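Local coordinates for uncharacterized protein (Thermus thermophilus HB8, PDB 4WVA), which hydrolyses mannosylglycerate, a solute made by thermophiles under osmotic stress, to mannose and glycerate, and also cleaves glucosylglycerate, at residues Y61-H75 with Q95-V107. Sequence-based numbering, arbitrary orientation. Where two conformers were deposited one is given.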
ATOM      1  N   TYR A  61      29.373 -19.216 -12.332  1.00 14.67           N
ATOM      2  CA  TYR A  61      29.864 -20.455 -11.717  1.00 15.60           C
ATOM      3  C   TYR A  61      28.941 -21.078 -10.683  1.00 15.65           C
ATOM      4  O   TYR A  61      29.131 -22.237 -10.308  1.00 15.98           O
ATOM      5  CB  TYR A  61      31.257 -20.225 -11.127  1.00 16.49           C
ATOM      6  CG  TYR A  61      32.231 -19.856 -12.197  1.00 18.00           C
ATOM      7  CD1 TYR A  61      32.776 -20.834 -13.022  1.00 20.72           C
ATOM      8  CD2 TYR A  61      32.578 -18.529 -12.423  1.00 19.30           C
ATOM      9  CE1 TYR A  61      33.653 -20.501 -14.035  1.00 22.52           C
ATOM     10  CE2 TYR A  61      33.443 -18.177 -13.439  1.00 21.34           C
ATOM     11  CZ  TYR A  61      33.986 -19.174 -14.235  1.00 23.19           C
ATOM     12  OH  TYR A  61      34.862 -18.846 -15.245  1.00 27.27           O
ATOM     13  N   GLY A  62      27.946 -20.325 -10.218  1.00 14.29           N
ATOM     14  CA  GLY A  62      27.028 -20.817  -9.190  1.00 13.58           C
ATOM     15  C   GLY A  62      25.671 -21.275  -9.683  1.00 12.66           C
ATOM     16  O   GLY A  62      25.133 -22.258  -9.188  1.00 12.80           O
ATOM     17  N   GLN A  63      25.080 -20.574 -10.647  1.00 12.98           N
ATOM     18  CA  GLN A  63      23.664 -20.811 -10.928  1.00 12.68           C
ATOM     19  C   GLN A  63      23.449 -22.159 -11.591  1.00 13.42           C
ATOM     20  O   GLN A  63      24.094 -22.473 -12.578  1.00 14.27           O
ATOM     21  CB  GLN A  63      23.053 -19.705 -11.776  1.00 12.37           C
ATOM     22  CG  GLN A  63      21.547 -19.781 -11.892  1.00 12.32           C
ATOM     23  CD  GLN A  63      20.968 -18.547 -12.538  1.00 11.88           C
ATOM     24  OE1 GLN A  63      21.546 -17.981 -13.472  1.00 12.05           O
ATOM     25  NE2 GLN A  63      19.810 -18.127 -12.052  1.00 11.56           N
ATOM     26  N   GLY A  64      22.539 -22.926 -11.006  1.00 13.35           N
ATOM     27  CA  GLY A  64      22.178 -24.259 -11.511  1.00 14.77           C
ATOM     28  C   GLY A  64      21.245 -24.179 -12.696  1.00 15.76           C
ATOM     29  O   GLY A  64      20.706 -23.110 -13.050  1.00 13.79           O
ATOM     30  N   PRO A  65      21.035 -25.326 -13.344  1.00 16.20           N
ATOM     31  CA  PRO A  65      20.239 -25.347 -14.555  1.00 16.66           C
ATOM     32  C   PRO A  65      18.773 -24.977 -14.368  1.00 16.41           C
ATOM     33  O   PRO A  65      18.135 -24.537 -15.319  1.00 17.97           O
ATOM     34  CB  PRO A  65      20.371 -26.796 -15.047  1.00 17.28           C
ATOM     35  CG  PRO A  65      20.880 -27.575 -13.891  1.00 18.48           C
ATOM     36  CD  PRO A  65      21.655 -26.625 -13.033  1.00 17.01           C
ATOM     37  N   ASP A  66      18.249 -25.144 -13.160  1.00 16.02           N
ATOM     38  CA  ASP A  66      16.868 -24.776 -12.873  1.00 16.14           C
ATOM     39  C   ASP A  66      16.722 -23.337 -12.354  1.00 14.74           C
ATOM     40  O   ASP A  66      15.630 -22.937 -11.979  1.00 14.11           O
ATOM     41  CB  ASP A  66      16.252 -25.764 -11.875  1.00 17.66           C
ATOM     42  CG  ASP A  66      16.994 -25.804 -10.535  1.00 19.34           C
ATOM     43  OD1 ASP A  66      18.051 -25.135 -10.381  1.00 20.09           O
ATOM     44  OD2 ASP A  66      16.518 -26.529  -9.635  1.00 22.18           O
ATOM     45  N   GLY A  67      17.820 -22.579 -12.340  1.00 13.80           N
ATOM     46  CA  GLY A  67      17.797 -21.182 -11.890  1.00 12.94           C
ATOM     47  C   GLY A  67      18.241 -20.988 -10.450  1.00 12.46           C
ATOM     48  O   GLY A  67      18.482 -19.848 -10.018  1.00 12.17           O
ATOM     49  N   MET A  68      18.374 -22.068  -9.690  1.00 13.12           N
ATOM     50  CA  MET A  68      18.753 -21.933  -8.296  1.00 13.78           C
ATOM     51  C   MET A  68      20.134 -21.305  -8.172  1.00 13.53           C
ATOM     52  O   MET A  68      21.072 -21.730  -8.843  1.00 13.14           O
ATOM     53  CB  MET A  68      18.774 -23.276  -7.580  1.00 16.24           C
ATOM     54  CG  MET A  68      18.919 -23.081  -6.086  1.00 19.18           C
ATOM     55  SD  MET A  68      19.261 -24.581  -5.176  1.00 26.62           S
ATOM     56  CE  MET A  68      20.991 -24.729  -5.630  1.00 25.98           C
ATOM     57  N   LEU A  69      20.248 -20.290  -7.315  1.00 12.22           N
ATOM     58  CA  LEU A  69      21.547 -19.718  -6.973  1.00 12.13           C
ATOM     59  C   LEU A  69      21.924 -20.238  -5.593  1.00 12.14           C
ATOM     60  O   LEU A  69      21.214 -19.998  -4.625  1.00 12.59           O
ATOM     61  CB  LEU A  69      21.479 -18.195  -6.994  1.00 12.59           C
ATOM     62  CG  LEU A  69      22.831 -17.477  -7.002  1.00 12.79           C
ATOM     63  CD1 LEU A  69      23.591 -17.724  -8.284  1.00 13.35           C
ATOM     64  CD2 LEU A  69      22.604 -15.990  -6.818  1.00 12.79           C
ATOM     65  N   PRO A  70      23.034 -20.974  -5.485  1.00 12.36           N
ATOM     66  CA  PRO A  70      23.408 -21.623  -4.231  1.00 12.21           C
ATOM     67  C   PRO A  70      24.123 -20.661  -3.297  1.00 12.02           C
ATOM     68  O   PRO A  70      24.691 -19.683  -3.778  1.00 12.81           O
ATOM     69  CB  PRO A  70      24.386 -22.697  -4.692  1.00 12.56           C
ATOM     70  CG  PRO A  70      25.050 -22.079  -5.855  1.00 12.72           C
ATOM     71  CD  PRO A  70      24.030 -21.210  -6.536  1.00 12.83           C
ATOM     72  N   HIS A  71      24.127 -20.932  -1.997  1.00 11.91           N
ATOM     73  CA  HIS A  71      24.763 -19.996  -1.058  1.00 11.56           C
ATOM     74  C   HIS A  71      26.285 -20.052  -1.087  1.00 11.49           C
ATOM     75  O   HIS A  71      26.922 -19.064  -0.772  1.00 10.98           O
ATOM     76  CB  HIS A  71      24.203 -20.116   0.353  1.00 11.55           C
ATOM     77  CG  HIS A  71      24.863 -21.132   1.224  1.00 11.34           C
ATOM     78  ND1 HIS A  71      24.970 -22.468   0.890  1.00 11.43           N
ATOM     79  CD2 HIS A  71      25.346 -21.019   2.483  1.00 10.92           C
ATOM     80  CE1 HIS A  71      25.522 -23.124   1.898  1.00 11.09           C
ATOM     81  NE2 HIS A  71      25.761 -22.263   2.875  1.00 11.39           N
ATOM     82  N   ILE A  72      26.863 -21.165  -1.548  1.00 11.70           N
ATOM     83  CA  ILE A  72      28.317 -21.251  -1.703  1.00 11.84           C
ATOM     84  C   ILE A  72      28.681 -21.810  -3.071  1.00 11.92           C
ATOM     85  O   ILE A  72      28.085 -22.795  -3.509  1.00 12.01           O
ATOM     86  CB  ILE A  72      29.000 -22.127  -0.611  1.00 11.94           C
ATOM     87  CG1 ILE A  72      28.632 -21.680   0.803  1.00 12.16           C
ATOM     88  CG2 ILE A  72      30.524 -22.047  -0.758  1.00 12.32           C
ATOM     89  CD1 ILE A  72      29.081 -22.647   1.891  1.00 11.88           C
ATOM     90  N   VAL A  73      29.642 -21.156  -3.730  1.00 11.79           N
ATOM     91  CA  VAL A  73      30.322 -21.678  -4.900  1.00 12.32           C
ATOM     92  C   VAL A  73      31.720 -22.103  -4.443  1.00 12.29           C
ATOM     93  O   VAL A  73      32.535 -21.265  -4.009  1.00 11.49           O
ATOM     94  CB  VAL A  73      30.443 -20.649  -6.039  1.00 12.69           C
ATOM     95  CG1 VAL A  73      31.049 -21.283  -7.276  1.00 13.15           C
ATOM     96  CG2 VAL A  73      29.083 -20.067  -6.386  1.00 13.59           C
ATOM     97  N   PHE A  74      31.988 -23.402  -4.539  1.00 12.80           N
ATOM     98  CA  PHE A  74      33.237 -23.979  -4.010  1.00 13.17           C
ATOM     99  C   PHE A  74      34.396 -23.870  -5.023  1.00 14.33           C
ATOM    100  O   PHE A  74      34.984 -24.886  -5.459  1.00 14.32           O
ATOM    101  CB  PHE A  74      33.021 -25.440  -3.576  1.00 13.68           C
ATOM    102  CG  PHE A  74      32.072 -25.611  -2.411  1.00 13.27           C
ATOM    103  CD1 PHE A  74      32.391 -25.105  -1.163  1.00 13.34           C
ATOM    104  CD2 PHE A  74      30.862 -26.301  -2.546  1.00 13.32           C
ATOM    105  CE1 PHE A  74      31.545 -25.279  -0.075  1.00 13.20           C
ATOM    106  CE2 PHE A  74      30.013 -26.470  -1.462  1.00 12.92           C
ATOM    107  CZ  PHE A  74      30.352 -25.960  -0.223  1.00 13.12           C
ATOM    108  N   HIS A  75      34.741 -22.641  -5.388  1.00 14.20           N
ATOM    109  CA  HIS A  75      35.894 -22.405  -6.249  1.00 14.38           C
ATOM    110  C   HIS A  75      37.152 -23.076  -5.693  1.00 15.86           C
ATOM    111  O   HIS A  75      37.419 -23.002  -4.498  1.00 14.62           O
ATOM    112  CB  HIS A  75      36.204 -20.917  -6.384  1.00 14.32           C
ATOM    113  CG  HIS A  75      35.074 -20.094  -6.918  1.00 13.36           C
ATOM    114  ND1 HIS A  75      34.703 -20.093  -8.245  1.00 12.94           N
ATOM    115  CD2 HIS A  75      34.230 -19.238  -6.287  1.00 13.09           C
ATOM    116  CE1 HIS A  75      33.696 -19.252  -8.415  1.00 13.40           C
ATOM    117  NE2 HIS A  75      33.398 -18.717  -7.244  1.00 12.92           N
ATOM    118  N   GLN A  95      34.424 -25.776 -13.727  1.00 32.29           N
ATOM    119  CA  GLN A  95      33.079 -26.001 -13.208  1.00 32.16           C
ATOM    120  C   GLN A  95      33.112 -26.416 -11.736  1.00 26.94           C
ATOM    121  O   GLN A  95      33.058 -27.595 -11.410  1.00 25.08           O
ATOM    122  CB  GLN A  95      32.363 -27.062 -14.049  1.00 36.36           C
ATOM    123  CG  GLN A  95      32.017 -26.605 -15.461  1.00 41.34           C
ATOM    124  CD  GLN A  95      30.917 -25.552 -15.485  1.00 45.11           C
ATOM    125  OE1 GLN A  95      31.162 -24.371 -15.211  1.00 49.54           O
ATOM    126  NE2 GLN A  95      29.697 -25.972 -15.821  1.00 47.91           N
ATOM    127  N   PRO A  96      33.192 -25.435 -10.824  1.00 21.32           N
ATOM    128  CA  PRO A  96      33.262 -25.803  -9.420  1.00 19.02           C
ATOM    129  C   PRO A  96      31.955 -26.389  -8.900  1.00 17.84           C
ATOM    130  O   PRO A  96      30.880 -26.123  -9.459  1.00 17.39           O
ATOM    131  CB  PRO A  96      33.563 -24.471  -8.714  1.00 19.91           C
ATOM    132  CG  PRO A  96      33.078 -23.419  -9.652  1.00 20.03           C
ATOM    133  CD  PRO A  96      33.220 -23.975 -11.037  1.00 21.81           C
ATOM    134  N   ALA A  97      32.056 -27.190  -7.847  1.00 16.41           N
ATOM    135  CA  ALA A  97      30.888 -27.650  -7.099  1.00 15.81           C
ATOM    136  C   ALA A  97      30.257 -26.472  -6.377  1.00 14.68           C
ATOM    137  O   ALA A  97      30.907 -25.432  -6.192  1.00 13.97           O
ATOM    138  CB  ALA A  97      31.296 -28.685  -6.076  1.00 15.97           C
ATOM    139  N   THR A  98      29.011 -26.654  -5.955  1.00 14.17           N
ATOM    140  CA  THR A  98      28.280 -25.649  -5.165  1.00 14.33           C
ATOM    141  C   THR A  98      27.515 -26.326  -4.032  1.00 14.46           C
ATOM    142  O   THR A  98      27.389 -27.548  -3.991  1.00 14.89           O
ATOM    143  CB  THR A  98      27.247 -24.857  -6.008  1.00 13.99           C
ATOM    144  OG1 THR A  98      26.103 -25.675  -6.294  1.00 14.45           O
ATOM    145  CG2 THR A  98      27.820 -24.326  -7.312  1.00 14.33           C
ATOM    146  N   SER A  99      26.980 -25.523  -3.110  1.00 14.25           N
ATOM    147  CA  SER A  99      26.070 -26.032  -2.085  1.00 13.66           C
ATOM    148  C   SER A  99      24.721 -26.331  -2.749  1.00 13.54           C
ATOM    149  O   SER A  99      24.508 -26.036  -3.915  1.00 13.49           O
ATOM    150  CB  SER A  99      25.878 -25.009  -0.976  1.00 13.99           C
ATOM    151  OG  SER A  99      25.240 -23.853  -1.508  1.00 13.06           O
ATOM    152  N   GLY A 100      23.801 -26.888  -1.981  1.00 14.27           N
ATOM    153  CA  GLY A 100      22.495 -27.282  -2.473  1.00 14.12           C
ATOM    154  C   GLY A 100      21.355 -26.554  -1.788  1.00 14.49           C
ATOM    155  O   GLY A 100      20.206 -27.023  -1.818  1.00 15.04           O
ATOM    156  N   ILE A 101      21.680 -25.404  -1.193  1.00 13.79           N
ATOM    157  CA  ILE A 101      20.695 -24.513  -0.569  1.00 13.27           C
ATOM    158  C   ILE A 101      21.008 -23.084  -1.019  1.00 12.47           C
ATOM    159  O   ILE A 101      22.038 -22.840  -1.634  1.00 11.38           O
ATOM    160  CB  ILE A 101      20.726 -24.592   0.964  1.00 13.51           C
ATOM    161  CG1 ILE A 101      22.135 -24.279   1.511  1.00 13.59           C
ATOM    162  CG2 ILE A 101      20.241 -25.959   1.449  1.00 13.59           C
ATOM    163  CD1 ILE A 101      22.216 -24.118   3.012  1.00 13.86           C
ATOM    164  N   THR A 102      20.115 -22.142  -0.704  1.00 11.70           N
ATOM    165  CA  THR A 102      20.265 -20.764  -1.160  1.00 11.09           C
ATOM    166  C   THR A 102      20.519 -19.793   0.009  1.00 11.08           C
ATOM    167  O   THR A 102      20.884 -20.213   1.105  1.00 10.79           O
ATOM    168  CB  THR A 102      19.061 -20.371  -2.048  1.00 11.16           C
ATOM    169  OG1 THR A 102      19.335 -19.155  -2.763  1.00 10.79           O
ATOM    170  CG2 THR A 102      17.762 -20.265  -1.273  1.00 11.14           C
ATOM    171  N   GLN A 103      20.383 -18.492  -0.253  1.00 10.73           N
ATOM    172  CA  GLN A 103      20.630 -17.463   0.778  1.00 10.24           C
ATOM    173  C   GLN A 103      19.803 -16.234   0.411  1.00 10.21           C
ATOM    174  O   GLN A 103      19.236 -16.180  -0.669  1.00  9.83           O
ATOM    175  CB  GLN A 103      22.114 -17.094   0.861  1.00 10.52           C
ATOM    176  CG  GLN A 103      22.780 -17.528   2.160  1.00 10.55           C
ATOM    177  CD  GLN A 103      24.194 -16.978   2.323  1.00 10.25           C
ATOM    178  OE1 GLN A 103      24.768 -16.352   1.408  1.00 10.03           O
ATOM    179  NE2 GLN A 103      24.763 -17.204   3.486  1.00 10.61           N
ATOM    180  N   PRO A 104      19.748 -15.232   1.306  1.00 10.09           N
ATOM    181  CA  PRO A 104      18.835 -14.124   1.001  1.00 10.05           C
ATOM    182  C   PRO A 104      19.177 -13.405  -0.311  1.00 10.17           C
ATOM    183  O   PRO A 104      20.338 -13.029  -0.535  1.00 10.83           O
ATOM    184  CB  PRO A 104      19.006 -13.195   2.212  1.00  9.91           C
ATOM    185  CG  PRO A 104      19.420 -14.124   3.312  1.00  9.72           C
ATOM    186  CD  PRO A 104      20.346 -15.082   2.640  1.00 10.02           C
ATOM    187  N   PRO A 105      18.166 -13.198  -1.172  1.00 10.16           N
ATOM    188  CA  PRO A 105      18.406 -12.786  -2.551  1.00 10.25           C
ATOM    189  C   PRO A 105      18.547 -11.271  -2.671  1.00 10.75           C
ATOM    190  O   PRO A 105      17.735 -10.621  -3.298  1.00 10.65           O
ATOM    191  CB  PRO A 105      17.180 -13.316  -3.277  1.00 10.32           C
ATOM    192  CG  PRO A 105      16.099 -13.292  -2.260  1.00 10.41           C
ATOM    193  CD  PRO A 105      16.770 -13.662  -0.970  1.00 10.53           C
ATOM    194  N   VAL A 106      19.580 -10.719  -2.038  1.00 11.08           N
ATOM    195  CA  VAL A 106      19.801  -9.276  -2.086  1.00 11.61           C
ATOM    196  C   VAL A 106      20.399  -8.847  -3.437  1.00 10.84           C
ATOM    197  O   VAL A 106      20.477  -7.658  -3.746  1.00 10.14           O
ATOM    198  CB  VAL A 106      20.657  -8.830  -0.890  1.00 13.27           C
ATOM    199  CG1 VAL A 106      22.074  -9.233  -1.088  1.00 14.14           C
ATOM    200  CG2 VAL A 106      20.596  -7.317  -0.689  1.00 14.10           C
ATOM    201  N   VAL A 107      20.753  -9.804  -4.294  1.00 10.43           N
ATOM    202  CA  VAL A 107      21.559  -9.471  -5.470  0.50 10.71           C
ATOM    203  C   VAL A 107      20.860  -8.514  -6.458  1.00 10.34           C
ATOM    204  O   VAL A 107      21.514  -7.622  -6.999  1.00 10.67           O
ATOM    205  CB  VAL A 107      22.143 -10.731  -6.167  0.50 11.09           C
ATOM    206  CG1 VAL A 107      21.053 -11.667  -6.672  0.50 11.49           C
ATOM    207  CG2 VAL A 107      23.120 -10.324  -7.258  0.50 11.53           C
TER
HETATM  208  O   HOH W   1      24.466 -24.745  -8.395  1.00 22.12           O
HETATM  209  O   HOH W   2      34.611 -27.392  -6.520  1.00 23.46           O
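His71 and Ser99 meet because each turns its side chain into the position between its own backbone N and carbonyl carbon, with chi1 of 88° and 64°. His71 ND1 and Ser99 OG then share a hydrogen bond of 2.8 Å. OG lies at the edge of the ring. Ile101 takes the same kind of chi1, and its CD1 sits over one face of the imidazole, 3.9 Å from the ring centroid, as a CH-pi contact. Ile72 CG1 covers the opposite face. The serine at its edge and an isoleucine on each face probably hold the ring's rotation. Gln103 lays its CG against His71 CB, with its amide plane 71° from the ring. The backbone of His71 is held too, since its N donates to Ile101 O. Two residues before the histidine, Leu69 O accepts from Thr102 OG1 at 2.8 Å, nearly in line with its C=O bond.

Beyond the histidine the chains run antiparallel. Val73 and Thr98 form a non-hydrogen-bonded pair, and Ser99 N donates to Ile72 O at 3.0 Å. This adds 97-98 as a short, weakly bonded outer strand of the chain's three-stranded sheet, beside 72-74, whose other neighbour is 31-32. Pro96 sets its CG against Val73 CG1, and its CD lies 3.7 Å from Tyr61 CD1. One water donates to both Gly62 O and Thr98 OG1.

Gln103 OE1 accepts from the backbone N of Trp34, and both residues probably bind substrate. Together with the backbone bonds, the packing around His71 probably helps place Gln103 at the sugar pocket of the (alpha/alpha)6 barrel.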